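Local coordinates for 3-dehydroquinate dehydratase (Thermus thermophilus, PDB 2UYG), which probably catalyses the trans-dehydration of 3-dehydroquinate to 3-dehydroshikimate through an enolate intermediate, the third step from erythrose 4-phosphate and phosphoenolpyruvate to chorismate, at residues L42-R47 / L133-L138; L72-L77 / Y82-A87; A76-S81 / V95-L100. One frame throughout, in Å; residues are numbered along the deposited sequence.

Following the chain from the N terminus, contact 1 opens first, at 42-47 on strand 44-48, one of the two outermost strands of the sheet within the chain, and closes last, when 133-138 on helix 129-140 returns to it. Contacts 2 and 3 both lie within this long span. Contact 2 closes a short loop where 82-87 turns back on the end of strand 69-73. Contact 3 shares A76 and L77 with it and runs on to strand 95-99. Strands 69-73 and 95-99 are sheet neighbours, joined by backbone bonds of L72 to V96 and V98. Contact 1 lies on one face of the sheet; helix 82-89 packs against the other.

Contact 1 (L42-R47 / L133-L138); sequences LGVVFR and LALVYL
L42 meets the flat carbonyl group of L135: its CD2 methyl lies 3.7 Å from L135 O, and no aromatic ring takes part in the contact. Farther along the strand, one face of the R47 guanidinium carries the V45 CG2 methyl, 3.1 Å above its plane and displaced toward the rim. The F46 ring packs on L26, L29 and C33 of helix 26-39. On the far side of helix 129-140, the ring of Y137 meets that of F126 of a second subunit with the planes at about 55°, while its OH is hydrogen-bonded to R120.

The contact is light: a methyl on the helix backbone and one aliphatic pair. L42 points at the helix from the loop just before strand 44-48. Its CG is turned well away from a staggered position (chi1 -118°), and its CD2 reaches over the turn of helix between L135 and L138. Two residues on, V44 brings the tip of CG1 to within 4.4 Å of L135 CD2, the branch of that leucine which reaches out from the helix to the edge strand. L138 adds a little surface beside L42 and otherwise turns to A69, V71 and V96. L138 N is held by A134 O, 3.1 Å away, in the regular helical pattern. A134 packs deeper, on V71, V96 and V98.

V44 and F46, alternate residues of one strand, thus face two different helices on the same side of the parallel sheet. The helix 129-140 lies over the middle strands and reaches strand 44-48 at its beginning, through V44 and the preceding L42, an arrangement characteristic of the flavodoxin-like alpha/beta/alpha sandwich of type II dehydroquinases.

Contact 2 (L72-L77 / Y82-A87); sequences LNPGAL and YALLDA
P74 and L84 meet with their side chains crossing at about a right angle. The CD1 methyl of L84 is the touching branch: it abuts the proline ring at P74 CB, 3.6 Å away, and lies 3.9 Å from P74 CG. From strand 69-73, the side chain of L72 reaches the same methyl, its CD2 being 4.4 Å from L84 CD1. A single leucine branch therefore meets both the last part of the strand and the start of the loop, with L77 pointing in from the following turn. The first torsion of L84 (chi1 -140°) swings CG away from the backbone N and toward P74, which brings CD1 up to the proline ring.

N73, between the two apolar residues, points the other way. Its OD1 accepts from G75 N (2.9 Å), the N-H lying above the amide plane rather than in it; this is an Asx turn. N73 ND2 is bonded to Y131 OH, so both ends of the amide are held. On the helix, D86 OD1 forms a salt bridge with R110 NH1 of a neighbouring subunit. The packing closes the first half of a beta-alpha-beta crossover, strand 69-73 to helix 82-89, whose N73 and D86 are predicted substrate-binding residues.

Contact 3 (A76-S81 / V95-L100); sequences ALTHYS and VVEVHL
T78 and H99 approach from opposite directions and meet by van der Waals contact at the edge of the imidazole. The T78 CG2 methyl lies in the ring plane, 3.3 Å from H99 CE1; T78 CB follows at 3.9 Å from the same carbon. The H99 ring reaches this point because CG stands beside the backbone N, anti to the carbonyl carbon (chi1 -50°).

One side-chain hydrogen bond holds the ring. H99 NE2 donates to E97 OE1 at 2.6 Å, the acceptor lying almost exactly in the ring plane and using its anti lone pair. E97 is stretched out, and its carboxylate is itself held: OE2 by T115 OG1, OE1 also by S113 OG. T115 and S113 thus position E97, which probably limits rotation of H99. H79, on the other segment, is bonded through ND1 to H112 O.

Backbone bonds shape the loop: L77 O accepts from both Y80 N (3.1 Å) and S81 N (3.0 Å), as the 3-10 turn ends. S81 then caps helix 82-89, its OG bonded to L84 N.

The whole lies at the C-terminal end of parallel strand 95-99, near a bound glycerol. This is the probable active site of a type II dehydroquinase, with H99 the predicted proton donor and H79 and L100 predicted substrate-binding residues.

Contact 1 (L42-R47 / L133-L138)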
loop_
_atom_site.group_PDB
_atom_site.type_symbol
_atom_site.label_atom_id
_atom_site.label_comp_id
_atom_site.label_asym_id
_atom_site.label_seq_id
_atom_site.Cartn_x
_atom_site.Cartn_y
_atom_site.Cartn_z
ATOM N N LEU A 42 12.063 -35.576 29.438
ATOM C CA LEU A 42 12.445 -34.164 29.286
ATOM C C LEU A 42 12.092 -33.392 30.576
ATOM O O LEU A 42 10.930 -33.331 31.014
ATOM C CB LEU A 42 11.683 -33.573 28.103
ATOM C CG LEU A 42 12.424 -33.041 26.898
ATOM C CD1 LEU A 42 13.727 -33.759 26.548
ATOM C CD2 LEU A 42 11.461 -33.056 25.748
ATOM N N GLY A 43 13.106 -32.859 31.203
ATOM C CA GLY A 43 12.899 -31.979 32.314
ATOM C C GLY A 43 12.353 -30.663 31.793
ATOM O O GLY A 43 12.901 -30.119 30.837
ATOM N N VAL A 44 11.269 -30.169 32.356
ATOM C CA VAL A 44 10.762 -28.830 31.996
ATOM C C VAL A 44 10.760 -27.791 33.108
ATOM O O VAL A 44 10.465 -28.073 34.239
ATOM C CB VAL A 44 9.300 -28.847 31.283
ATOM C CG1 VAL A 44 9.140 -29.945 30.299
ATOM C CG2 VAL A 44 8.254 -28.974 32.193
ATOM N N VAL A 45 10.957 -26.534 32.703
ATOM C CA VAL A 45 10.701 -25.379 33.562
ATOM C C VAL A 45 9.927 -24.370 32.770
ATOM O O VAL A 45 10.242 -24.054 31.581
ATOM C CB VAL A 45 12.034 -24.780 34.068
ATOM C CG1 VAL A 45 12.952 -24.819 33.002
ATOM C CG2 VAL A 45 11.934 -23.370 34.555
ATOM N N PHE A 46 8.972 -23.810 33.455
ATOM C CA PHE A 46 7.900 -23.063 32.845
ATOM C C PHE A 46 7.844 -21.706 33.506
ATOM O O PHE A 46 7.737 -21.645 34.692
ATOM C CB PHE A 46 6.573 -23.815 33.145
ATOM C CG PHE A 46 5.359 -23.296 32.374
ATOM C CD1 PHE A 46 4.914 -23.945 31.276
ATOM C CD2 PHE A 46 4.635 -22.208 32.843
ATOM C CE1 PHE A 46 3.819 -23.520 30.598
ATOM C CE2 PHE A 46 3.526 -21.746 32.160
ATOM C CZ PHE A 46 3.113 -22.408 31.035
ATOM N N ARG A 47 7.848 -20.630 32.728
ATOM C CA ARG A 47 7.840 -19.277 33.252
ATOM C C ARG A 47 6.934 -18.348 32.325
ATOM O O ARG A 47 6.714 -18.610 31.070
ATOM C CB ARG A 47 9.241 -18.743 33.338
ATOM C CG ARG A 47 10.232 -19.497 34.223
ATOM C CD ARG A 47 11.731 -19.083 34.158
ATOM N NE ARG A 47 12.547 -19.700 35.257
ATOM C CZ ARG A 47 12.101 -20.565 36.320
ATOM N NH1 ARG A 47 10.864 -21.086 36.455
ATOM N NH2 ARG A 47 12.918 -20.967 37.264
ATOM N N LEU A 133 3.046 -30.677 21.376
ATOM C CA LEU A 133 3.713 -30.992 20.140
ATOM C C LEU A 133 5.140 -30.421 20.051
ATOM O O LEU A 133 6.061 -31.076 19.430
ATOM C CB LEU A 133 2.938 -30.517 18.894
ATOM C CG LEU A 133 1.447 -30.720 18.604
ATOM C CD1 LEU A 133 1.104 -30.471 17.123
ATOM C CD2 LEU A 133 0.750 -31.888 19.146
ATOM N N ALA A 134 5.332 -29.216 20.639
ATOM C CA ALA A 134 6.700 -28.647 20.690
ATOM C C ALA A 134 7.634 -29.594 21.459
ATOM O O ALA A 134 8.760 -29.767 21.090
ATOM C CB ALA A 134 6.713 -27.262 21.359
ATOM N N LEU A 135 7.140 -30.160 22.547
ATOM C CA LEU A 135 7.960 -31.089 23.371
ATOM C C LEU A 135 8.301 -32.383 22.637
ATOM O O LEU A 135 9.443 -32.835 22.670
ATOM C CB LEU A 135 7.305 -31.316 24.722
ATOM C CG LEU A 135 7.235 -30.040 25.576
ATOM C CD1 LEU A 135 6.323 -30.191 26.789
ATOM C CD2 LEU A 135 8.630 -29.517 25.999
ATOM N N VAL A 136 7.395 -32.888 21.817
ATOM C CA VAL A 136 7.703 -34.107 21.039
ATOM C C VAL A 136 8.774 -33.852 20.042
ATOM O O VAL A 136 9.765 -34.630 19.920
ATOM C CB VAL A 136 6.429 -34.806 20.418
ATOM C CG1 VAL A 136 5.546 -33.843 19.897
ATOM C CG2 VAL A 136 6.800 -35.790 19.268
ATOM N N TYR A 137 8.704 -32.710 19.373
ATOM C CA TYR A 137 9.744 -32.375 18.407
ATOM C C TYR A 137 11.072 -32.276 19.149
ATOM O O TYR A 137 12.082 -32.748 18.684
ATOM C CB TYR A 137 9.466 -31.065 17.729
ATOM C CG TYR A 137 10.684 -30.533 17.003
ATOM C CD1 TYR A 137 11.046 -31.021 15.765
ATOM C CD2 TYR A 137 11.499 -29.545 17.550
ATOM C CE1 TYR A 137 12.114 -30.570 15.104
ATOM C CE2 TYR A 137 12.595 -29.069 16.827
ATOM C CZ TYR A 137 12.903 -29.599 15.630
ATOM O OH TYR A 137 14.022 -29.171 14.875
ATOM N N LEU A 138 11.069 -31.641 20.299
ATOM C CA LEU A 138 12.307 -31.306 20.968
ATOM C C LEU A 138 13.012 -32.568 21.561
ATOM O O LEU A 138 14.253 -32.713 21.447
ATOM C CB LEU A 138 12.021 -30.261 22.014
ATOM C CG LEU A 138 12.404 -28.806 21.854
ATOM C CD1 LEU A 138 12.930 -28.251 20.551
ATOM C CD2 LEU A 138 11.443 -27.865 22.483
#

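Contact 2 (L72-L77 / Y82-A87)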
loop_
_atom_site.group_PDB
_atom_site.type_symbol
_atom_site.label_atom_id
_atom_site.label_comp_id
_atom_site.label_asym_id
_atom_site.label_seq_id
_atom_site.Cartn_x
_atom_site.Cartn_y
_atom_site.Cartn_z
ATOM N N LEU A 72 8.498 -21.067 23.214
ATOM C CA LEU A 72 8.237 -19.679 23.375
ATOM C C LEU A 72 6.932 -19.244 22.788
ATOM O O LEU A 72 6.721 -19.376 21.602
ATOM C CB LEU A 72 9.377 -18.901 22.658
ATOM C CG LEU A 72 9.242 -17.399 22.620
ATOM C CD1 LEU A 72 9.320 -16.948 24.039
ATOM C CD2 LEU A 72 10.447 -16.729 21.817
ATOM N N ASN A 73 6.071 -18.676 23.632
ATOM C CA ASN A 73 4.794 -18.134 23.273
ATOM C C ASN A 73 4.890 -16.672 23.710
ATOM O O ASN A 73 4.655 -16.358 24.930
ATOM C CB ASN A 73 3.620 -18.813 24.000
ATOM C CG ASN A 73 2.263 -18.206 23.589
ATOM O OD1 ASN A 73 2.239 -17.165 22.969
ATOM N ND2 ASN A 73 1.165 -18.902 23.853
ATOM N N PRO A 74 5.231 -15.774 22.815
ATOM C CA PRO A 74 5.364 -14.380 23.261
ATOM C C PRO A 74 4.027 -13.669 23.547
ATOM O O PRO A 74 4.049 -12.503 23.925
ATOM C CB PRO A 74 6.132 -13.740 22.129
ATOM C CG PRO A 74 6.661 -14.992 21.193
ATOM C CD PRO A 74 5.668 -15.994 21.429
ATOM N N GLY A 75 2.862 -14.313 23.317
ATOM C CA GLY A 75 1.610 -13.560 23.543
ATOM C C GLY A 75 1.545 -12.444 22.462
ATOM O O GLY A 75 2.183 -12.599 21.421
ATOM N N ALA A 76 0.923 -11.294 22.719
ATOM C CA ALA A 76 0.835 -10.254 21.689
ATOM C C ALA A 76 2.212 -9.660 21.148
ATOM O O ALA A 76 2.222 -9.008 20.052
ATOM C CB ALA A 76 0.011 -9.175 22.146
ATOM N N LEU A 77 3.289 -9.861 21.909
ATOM C CA LEU A 77 4.611 -9.390 21.528
ATOM C C LEU A 77 5.029 -10.023 20.228
ATOM O O LEU A 77 5.879 -9.504 19.555
ATOM C CB LEU A 77 5.665 -9.731 22.584
ATOM C CG LEU A 77 5.505 -8.996 23.945
ATOM C CD1 LEU A 77 6.486 -9.505 24.981
ATOM C CD2 LEU A 77 5.553 -7.515 23.818
ATOM N N TYR A 82 10.567 -6.715 17.859
ATOM C CA TYR A 82 11.797 -6.973 17.236
ATOM C C TYR A 82 12.893 -7.076 18.269
ATOM O O TYR A 82 13.921 -7.687 18.000
ATOM C CB TYR A 82 12.095 -5.881 16.150
ATOM C CG TYR A 82 11.123 -5.834 14.938
ATOM C CD1 TYR A 82 10.263 -4.752 14.750
ATOM C CD2 TYR A 82 11.129 -6.835 13.952
ATOM C CE1 TYR A 82 9.453 -4.642 13.607
ATOM C CE2 TYR A 82 10.249 -6.791 12.843
ATOM C CZ TYR A 82 9.442 -5.680 12.688
ATOM O OH TYR A 82 8.568 -5.573 11.641
ATOM N N ALA A 83 12.672 -6.681 19.500
ATOM C CA ALA A 83 13.709 -6.876 20.492
ATOM C C ALA A 83 13.770 -8.298 20.924
ATOM O O ALA A 83 14.888 -8.884 21.102
ATOM C CB ALA A 83 13.636 -5.854 21.633
ATOM N N LEU A 84 12.616 -8.948 20.948
ATOM C CA LEU A 84 12.548 -10.352 21.265
ATOM C C LEU A 84 13.121 -11.249 20.159
ATOM O O LEU A 84 13.823 -12.244 20.417
ATOM C CB LEU A 84 11.133 -10.720 21.513
ATOM C CG LEU A 84 10.717 -11.671 22.612
ATOM C CD1 LEU A 84 9.499 -12.421 22.134
ATOM C CD2 LEU A 84 11.787 -12.547 23.259
ATOM N N LEU A 85 12.832 -10.885 18.921
ATOM C CA LEU A 85 13.525 -11.542 17.794
ATOM C C LEU A 85 15.021 -11.470 17.973
ATOM O O LEU A 85 15.686 -12.398 17.732
ATOM C CB LEU A 85 13.253 -10.774 16.496
ATOM C CG LEU A 85 13.367 -11.353 15.109
ATOM C CD1 LEU A 85 13.805 -10.268 14.050
ATOM C CD2 LEU A 85 14.004 -12.723 14.929
ATOM N N ASP A 86 15.548 -10.298 18.256
ATOM C CA ASP A 86 16.999 -10.173 18.286
ATOM C C ASP A 86 17.548 -11.033 19.458
ATOM O O ASP A 86 18.625 -11.595 19.369
ATOM C CB ASP A 86 17.428 -8.702 18.425
ATOM C CG ASP A 86 17.615 -8.005 17.112
ATOM O OD1 ASP A 86 17.506 -8.674 16.062
ATOM O OD2 ASP A 86 17.878 -6.738 16.984
ATOM N N ALA A 87 16.786 -11.107 20.542
ATOM C CA ALA A 87 17.168 -11.919 21.696
ATOM C C ALA A 87 17.306 -13.351 21.238
ATOM O O ALA A 87 18.306 -13.962 21.552
ATOM C CB ALA A 87 16.176 -11.850 22.766
#

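Contact 3 (A76-S81 / V95-L100)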
loop_
_atom_site.group_PDB
_atom_site.type_symbol
_atom_site.label_atom_id
_atom_site.label_comp_id
_atom_site.label_asym_id
_atom_site.label_seq_id
_atom_site.Cartn_x
_atom_site.Cartn_y
_atom_site.Cartn_z
ATOM N N ALA A 76 0.923 -11.294 22.719
ATOM C CA ALA A 76 0.835 -10.254 21.689
ATOM C C ALA A 76 2.212 -9.660 21.148
ATOM O O ALA A 76 2.222 -9.008 20.052
ATOM C CB ALA A 76 0.011 -9.175 22.146
ATOM N N LEU A 77 3.289 -9.861 21.909
ATOM C CA LEU A 77 4.611 -9.390 21.528
ATOM C C LEU A 77 5.029 -10.023 20.228
ATOM O O LEU A 77 5.879 -9.504 19.555
ATOM C CB LEU A 77 5.665 -9.731 22.584
ATOM C CG LEU A 77 5.505 -8.996 23.945
ATOM C CD1 LEU A 77 6.486 -9.505 24.981
ATOM C CD2 LEU A 77 5.553 -7.515 23.818
ATOM N N THR A 78 4.504 -11.206 19.923
ATOM C CA THR A 78 4.831 -11.852 18.683
ATOM C C THR A 78 4.648 -10.934 17.485
ATOM O O THR A 78 5.392 -10.998 16.461
ATOM C CB THR A 78 4.049 -13.266 18.471
ATOM O OG1 THR A 78 3.047 -13.133 17.473
ATOM C CG2 THR A 78 3.433 -13.828 19.588
ATOM N N HIS A 79 3.735 -10.007 17.582
ATOM C CA HIS A 79 3.444 -9.192 16.410
ATOM C C HIS A 79 4.163 -7.838 16.393
ATOM O O HIS A 79 3.947 -7.061 15.446
ATOM C CB HIS A 79 1.943 -8.962 16.260
ATOM C CG HIS A 79 1.107 -10.133 16.665
ATOM N ND1 HIS A 79 1.044 -11.311 15.942
ATOM C CD2 HIS A 79 0.383 -10.352 17.802
ATOM C CE1 HIS A 79 0.297 -12.188 16.612
ATOM N NE2 HIS A 79 -0.178 -11.591 17.700
ATOM N N TYR A 80 5.016 -7.532 17.368
ATOM C CA TYR A 80 5.766 -6.250 17.257
ATOM C C TYR A 80 7.162 -6.156 17.932
ATOM O O TYR A 80 7.940 -5.214 17.622
ATOM C CB TYR A 80 4.887 -5.083 17.619
ATOM C CG TYR A 80 4.444 -5.098 19.040
ATOM C CD1 TYR A 80 5.043 -4.275 19.972
ATOM C CD2 TYR A 80 3.432 -6.006 19.493
ATOM C CE1 TYR A 80 4.592 -4.262 21.348
ATOM C CE2 TYR A 80 2.999 -6.019 20.825
ATOM C CZ TYR A 80 3.559 -5.138 21.752
ATOM O OH TYR A 80 3.117 -5.131 23.047
ATOM N N SER A 81 7.525 -7.146 18.757
ATOM C CA SER A 81 8.796 -7.142 19.457
ATOM C C SER A 81 9.989 -7.611 18.661
ATOM O O SER A 81 10.434 -8.724 18.855
ATOM C CB SER A 81 8.714 -8.050 20.686
ATOM O OG SER A 81 9.798 -7.803 21.581
ATOM N N VAL A 95 14.757 -22.517 19.294
ATOM C CA VAL A 95 13.558 -21.944 19.838
ATOM C C VAL A 95 12.320 -22.403 18.984
ATOM O O VAL A 95 12.335 -22.295 17.755
ATOM C CB VAL A 95 13.664 -20.464 19.822
ATOM C CG1 VAL A 95 12.422 -19.842 20.405
ATOM C CG2 VAL A 95 14.891 -19.972 20.597
ATOM N N VAL A 96 11.322 -22.985 19.640
ATOM C CA VAL A 96 10.091 -23.348 19.016
ATOM C C VAL A 96 8.996 -22.354 19.497
ATOM O O VAL A 96 8.836 -22.170 20.664
ATOM C CB VAL A 96 9.616 -24.753 19.382
ATOM C CG1 VAL A 96 8.368 -25.092 18.572
ATOM C CG2 VAL A 96 10.727 -25.834 19.057
ATOM N N GLU A 97 8.316 -21.707 18.555
ATOM C CA GLU A 97 7.308 -20.689 18.832
ATOM C C GLU A 97 5.995 -21.441 18.882
ATOM O O GLU A 97 5.696 -22.172 18.007
ATOM C CB GLU A 97 7.280 -19.624 17.724
ATOM C CG GLU A 97 6.256 -18.572 17.969
ATOM C CD GLU A 97 6.295 -17.384 16.996
ATOM O OE1 GLU A 97 5.203 -16.953 16.479
ATOM O OE2 GLU A 97 7.383 -16.893 16.737
ATOM N N VAL A 98 5.224 -21.228 19.896
ATOM C CA VAL A 98 3.949 -21.903 20.125
ATOM C C VAL A 98 2.853 -20.893 20.363
ATOM O O VAL A 98 3.076 -19.832 20.985
ATOM C CB VAL A 98 4.282 -22.852 21.350
ATOM C CG1 VAL A 98 3.204 -23.145 22.181
ATOM C CG2 VAL A 98 4.935 -24.134 20.791
ATOM N N HIS A 99 1.629 -21.177 19.885
ATOM C CA HIS A 99 0.444 -20.339 20.259
ATOM C C HIS A 99 -0.735 -21.266 20.438
ATOM O O HIS A 99 -0.863 -22.197 19.662
ATOM C CB HIS A 99 0.055 -19.331 19.180
ATOM C CG HIS A 99 1.192 -18.530 18.685
ATOM N ND1 HIS A 99 1.544 -17.315 19.244
ATOM C CD2 HIS A 99 2.126 -18.799 17.742
ATOM C CE1 HIS A 99 2.603 -16.852 18.610
ATOM N NE2 HIS A 99 2.985 -17.733 17.700
ATOM N N LEU A 100 -1.580 -20.977 21.408
ATOM C CA LEU A 100 -2.761 -21.724 21.693
ATOM C C LEU A 100 -3.754 -21.680 20.551
ATOM O O LEU A 100 -4.349 -22.695 20.234
ATOM C CB LEU A 100 -3.477 -21.114 22.888
ATOM C CG LEU A 100 -2.620 -21.186 24.171
ATOM C CD1 LEU A 100 -3.019 -19.999 25.014
ATOM C CD2 LEU A 100 -2.829 -22.497 24.860
#